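Local coordinates for manganese-binding protein (Chlamydia trachomatis, PDB 6NSI) that binds iron, manganese and nickel ions, with a preference for ferrous iron, and delivers them to the membrane permease of an ABC transporter for import, at residues M10-T19 and W110-L121. Sequence-based numbering, arbitrary orientation.
Sequences MICDCVSRIT and WGAAVKEMAAAL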
loop_
_atom_site.group_PDB
_atom_site.type_symbol
_atom_site.label_atom_id
_atom_site.label_comp_id
_atom_site.label_asym_id
_atom_site.label_seq_id
_atom_site.Cartn_x
_atom_site.Cartn_y
_atom_site.Cartn_z
ATOM N N MET A 10 -2.220 -7.371 -2.826
ATOM C CA MET A 10 -3.083 -6.429 -2.126
ATOM C C MET A 10 -4.452 -6.368 -2.791
ATOM O O MET A 10 -5.482 -6.266 -2.113
ATOM C CB MET A 10 -2.406 -5.063 -2.089
ATOM C CG MET A 10 -1.073 -5.096 -1.330
ATOM S SD MET A 10 0.352 -5.543 -2.370
ATOM C CE MET A 10 0.581 -3.994 -3.245
ATOM N N ILE A 11 -4.478 -6.474 -4.123
ATOM C CA ILE A 11 -5.736 -6.609 -4.844
ATOM C C ILE A 11 -6.263 -8.035 -4.751
ATOM O O ILE A 11 -7.433 -8.251 -4.426
ATOM C CB ILE A 11 -5.553 -6.172 -6.306
ATOM C CG1 ILE A 11 -5.239 -4.681 -6.361
ATOM C CG2 ILE A 11 -6.800 -6.477 -7.119
ATOM C CD1 ILE A 11 -4.630 -4.266 -7.662
ATOM N N CYS A 12 -5.408 -9.028 -5.013
ATOM C CA CYS A 12 -5.893 -10.400 -5.191
ATOM C C CYS A 12 -6.599 -10.933 -3.952
ATOM O O CYS A 12 -7.610 -11.641 -4.059
ATOM C CB CYS A 12 -4.748 -11.338 -5.565
ATOM S SG CYS A 12 -5.372 -12.939 -6.213
ATOM N N ASP A 13 -6.081 -10.625 -2.768
ATOM C CA ASP A 13 -6.676 -11.199 -1.565
ATOM C C ASP A 13 -8.045 -10.623 -1.269
ATOM O O ASP A 13 -8.845 -11.271 -0.583
ATOM C CB ASP A 13 -5.750 -10.995 -0.376
ATOM C CG ASP A 13 -4.447 -11.762 -0.527
ATOM O OD1 ASP A 13 -4.314 -12.540 -1.501
ATOM O OD2 ASP A 13 -3.555 -11.584 0.319
ATOM N N CYS A 14 -8.338 -9.425 -1.773
ATOM C CA CYS A 14 -9.677 -8.869 -1.620
ATOM C C CYS A 14 -10.625 -9.427 -2.678
ATOM O O CYS A 14 -11.767 -9.777 -2.359
ATOM C CB CYS A 14 -9.625 -7.343 -1.688
ATOM S SG CYS A 14 -8.515 -6.553 -0.422
ATOM N N VAL A 15 -10.166 -9.527 -3.935
ATOM C CA VAL A 15 -10.993 -10.130 -4.986
ATOM C C VAL A 15 -11.404 -11.542 -4.588
ATOM O O VAL A 15 -12.576 -11.922 -4.698
ATOM C CB VAL A 15 -10.245 -10.126 -6.336
ATOM C CG1 VAL A 15 -11.050 -10.887 -7.384
ATOM C CG2 VAL A 15 -10.003 -8.708 -6.822
ATOM N N SER A 16 -10.443 -12.338 -4.104
ATOM C CA SER A 16 -10.717 -13.732 -3.773
ATOM C C SER A 16 -11.743 -13.857 -2.656
ATOM O O SER A 16 -12.484 -14.849 -2.605
ATOM C CB SER A 16 -9.421 -14.444 -3.381
ATOM O OG SER A 16 -8.472 -14.367 -4.433
ATOM N N ARG A 17 -11.798 -12.869 -1.755
ATOM C CA ARG A 17 -12.784 -12.889 -0.680
ATOM C C ARG A 17 -14.184 -12.598 -1.205
ATOM O O ARG A 17 -15.161 -13.151 -0.694
ATOM C CB ARG A 17 -12.409 -11.878 0.416
ATOM C CG ARG A 17 -11.446 -12.401 1.495
ATOM C CD ARG A 17 -12.176 -13.250 2.543
ATOM N NE ARG A 17 -12.580 -12.509 3.745
ATOM C CZ ARG A 17 -13.842 -12.209 4.063
ATOM N NH1 ARG A 17 -14.844 -12.565 3.262
ATOM N NH2 ARG A 17 -14.109 -11.543 5.184
ATOM N N ILE A 18 -14.301 -11.733 -2.212
ATOM C CA ILE A 18 -15.609 -11.474 -2.803
ATOM C C ILE A 18 -16.106 -12.693 -3.567
ATOM O O ILE A 18 -17.283 -13.049 -3.480
ATOM C CB ILE A 18 -15.561 -10.237 -3.714
ATOM C CG1 ILE A 18 -15.291 -8.980 -2.894
ATOM C CG2 ILE A 18 -16.869 -10.103 -4.502
ATOM C CD1 ILE A 18 -14.914 -7.794 -3.750
ATOM N N THR A 19 -15.225 -13.352 -4.328
ATOM C CA THR A 19 -15.672 -14.430 -5.209
ATOM C C THR A 19 -15.733 -15.789 -4.527
ATOM O O THR A 19 -16.551 -16.626 -4.925
ATOM C CB THR A 19 -14.771 -14.553 -6.448
ATOM O OG1 THR A 19 -13.421 -14.857 -6.063
ATOM C CG2 THR A 19 -14.803 -13.282 -7.285
ATOM N N TRP A 110 -8.778 1.697 0.760
ATOM C CA TRP A 110 -8.785 0.355 0.184
ATOM C C TRP A 110 -10.153 -0.306 0.328
ATOM O O TRP A 110 -10.529 -1.142 -0.501
ATOM C CB TRP A 110 -7.696 -0.510 0.822
ATOM C CG TRP A 110 -7.205 -1.608 -0.106
ATOM C CD1 TRP A 110 -7.186 -2.951 0.151
ATOM C CD2 TRP A 110 -6.660 -1.448 -1.430
ATOM N NE1 TRP A 110 -6.665 -3.638 -0.923
ATOM C CE2 TRP A 110 -6.326 -2.741 -1.903
ATOM C CE3 TRP A 110 -6.408 -0.341 -2.254
ATOM C CZ2 TRP A 110 -5.776 -2.957 -3.166
ATOM C CZ3 TRP A 110 -5.849 -0.564 -3.517
ATOM C CH2 TRP A 110 -5.544 -1.858 -3.953
ATOM N N GLY A 111 -10.910 0.047 1.363
ATOM C CA GLY A 111 -12.296 -0.394 1.424
ATOM C C GLY A 111 -13.101 0.110 0.244
ATOM O O GLY A 111 -13.855 -0.643 -0.381
ATOM N N ALA A 112 -12.951 1.399 -0.081
ATOM C CA ALA A 112 -13.568 1.930 -1.293
ATOM C C ALA A 112 -13.077 1.192 -2.536
ATOM O O ALA A 112 -13.867 0.877 -3.432
ATOM C CB ALA A 112 -13.286 3.426 -1.412
ATOM N N ALA A 113 -11.768 0.908 -2.604
ATOM C CA ALA A 113 -11.233 0.091 -3.690
ATOM C C ALA A 113 -11.942 -1.256 -3.760
ATOM O O ALA A 113 -12.329 -1.718 -4.839
ATOM C CB ALA A 113 -9.725 -0.106 -3.500
ATOM N N VAL A 114 -12.112 -1.911 -2.612
ATOM C CA VAL A 114 -12.802 -3.194 -2.604
ATOM C C VAL A 114 -14.248 -3.036 -3.061
ATOM O O VAL A 114 -14.794 -3.923 -3.737
ATOM C CB VAL A 114 -12.685 -3.833 -1.210
ATOM C CG1 VAL A 114 -13.603 -5.026 -1.085
ATOM C CG2 VAL A 114 -11.231 -4.243 -0.959
ATOM N N LYS A 115 -14.849 -1.883 -2.776
ATOM C CA LYS A 115 -16.233 -1.622 -3.235
ATOM C C LYS A 115 -16.249 -1.660 -4.759
ATOM O O LYS A 115 -17.181 -2.206 -5.305
ATOM C CB LYS A 115 -16.763 -0.288 -2.711
ATOM C CG LYS A 115 -18.227 -0.317 -2.302
ATOM C CD LYS A 115 -18.700 0.952 -1.657
ATOM C CE LYS A 115 -17.780 1.394 -0.545
ATOM N NZ LYS A 115 -17.857 0.494 0.628
ATOM N N GLU A 116 -15.234 -1.089 -5.398
ATOM C CA GLU A 116 -15.159 -1.107 -6.856
ATOM C C GLU A 116 -14.884 -2.512 -7.377
ATOM O O GLU A 116 -15.432 -2.909 -8.409
ATOM C CB GLU A 116 -14.080 -0.141 -7.340
ATOM C CG GLU A 116 -14.306 1.293 -6.910
ATOM C CD GLU A 116 -15.593 1.862 -7.463
ATOM O OE1 GLU A 116 -15.896 1.625 -8.653
ATOM O OE2 GLU A 116 -16.307 2.542 -6.699
ATOM N N MET A 117 -14.028 -3.271 -6.687
ATOM C CA MET A 117 -13.815 -4.670 -7.047
ATOM C C MET A 117 -15.135 -5.433 -7.085
ATOM O O MET A 117 -15.459 -6.082 -8.085
ATOM C CB MET A 117 -12.866 -5.338 -6.059
ATOM C CG MET A 117 -11.468 -4.713 -5.945
ATOM S SD MET A 117 -10.517 -5.691 -4.766
ATOM C CE MET A 117 -9.346 -4.475 -4.128
ATOM N N ALA A 118 -15.900 -5.379 -5.992
ATOM C CA ALA A 118 -17.186 -6.074 -5.935
ATOM C C ALA A 118 -18.100 -5.646 -7.073
ATOM O O ALA A 118 -18.674 -6.490 -7.778
ATOM C CB ALA A 118 -17.860 -5.811 -4.591
ATOM N N ALA A 119 -18.266 -4.335 -7.260
ATOM C CA ALA A 119 -19.144 -3.855 -8.320
ATOM C C ALA A 119 -18.683 -4.384 -9.669
ATOM O O ALA A 119 -19.469 -4.972 -10.423
ATOM C CB ALA A 119 -19.187 -2.328 -8.318
ATOM N N ALA A 120 -17.395 -4.203 -9.973
ATOM C CA ALA A 120 -16.834 -4.694 -11.225
ATOM C C ALA A 120 -17.070 -6.190 -11.392
ATOM O O ALA A 120 -17.419 -6.651 -12.487
ATOM C CB ALA A 120 -15.336 -4.383 -11.274
ATOM N N LEU A 121 -16.861 -6.968 -10.324
ATOM C CA LEU A 121 -17.051 -8.410 -10.425
ATOM C C LEU A 121 -18.509 -8.741 -10.697
ATOM O O LEU A 121 -18.822 -9.583 -11.549
ATOM C CB LEU A 121 -16.594 -9.090 -9.137
ATOM C CG LEU A 121 -15.102 -9.367 -9.025
ATOM C CD1 LEU A 121 -14.779 -9.734 -7.585
ATOM C CD2 LEU A 121 -14.663 -10.456 -9.987
#
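Trp110 NE1 donates a hydrogen bond to the backbone O of Met10 at 3.1 Å. The N-H...O angle is 143°. The oxygen lies in the indole plane, but the donor stands well above the carbonyl plane. With chi1 at -153°, Trp110 CG turns roughly away from the backbone N, and the ring reaches across to helix 9-19. Beside the bond, Cys14 SG approaches the indole obliquely, 4.4 Å from the centroid of the five-membered ring. Ile11 CG1 meets the six-membered ring at its edge, 3.7 Å from Trp110 CZ2. Met117 CE and Ala113 CB lie against one indole face, both toward its rim.

Further along, the helices interlock as knobs into holes. Met117 enters among Ile11, Cys14, Val15 and Ile18. Its chain is extended beyond CG, which brings SD to 3.6 Å from Cys14 CB. In return, Ile18 sits among Val114, Met117, Ala118 and Leu121. Its CD1 touches Ala118 CB and lies 3.4 Å from Ala118 N, where the small side chain probably allows the close approach. Toward the C-terminal end of both segments, Leu121 CD1 lies 3.6 Å from Thr19 CG2 and also touches Ile18 CG2 and Val15 CG1. Thr19 OG1 bonds to Asn25 ND2 of strand 24-27 and weakly to Val15 O.

The segment axes cross at -51° and approach to 9.7 Å. Helix 129-154 packs against both helices. The Met10 side chain is about 8 Å from the bound iron(III), whose ligands are His36, His102, His168 and Asp260. One directed bond thus satisfies the buried indole N-H and ties the ring to the start of segment 10-19, while buried, mainly apolar packing holds the rest.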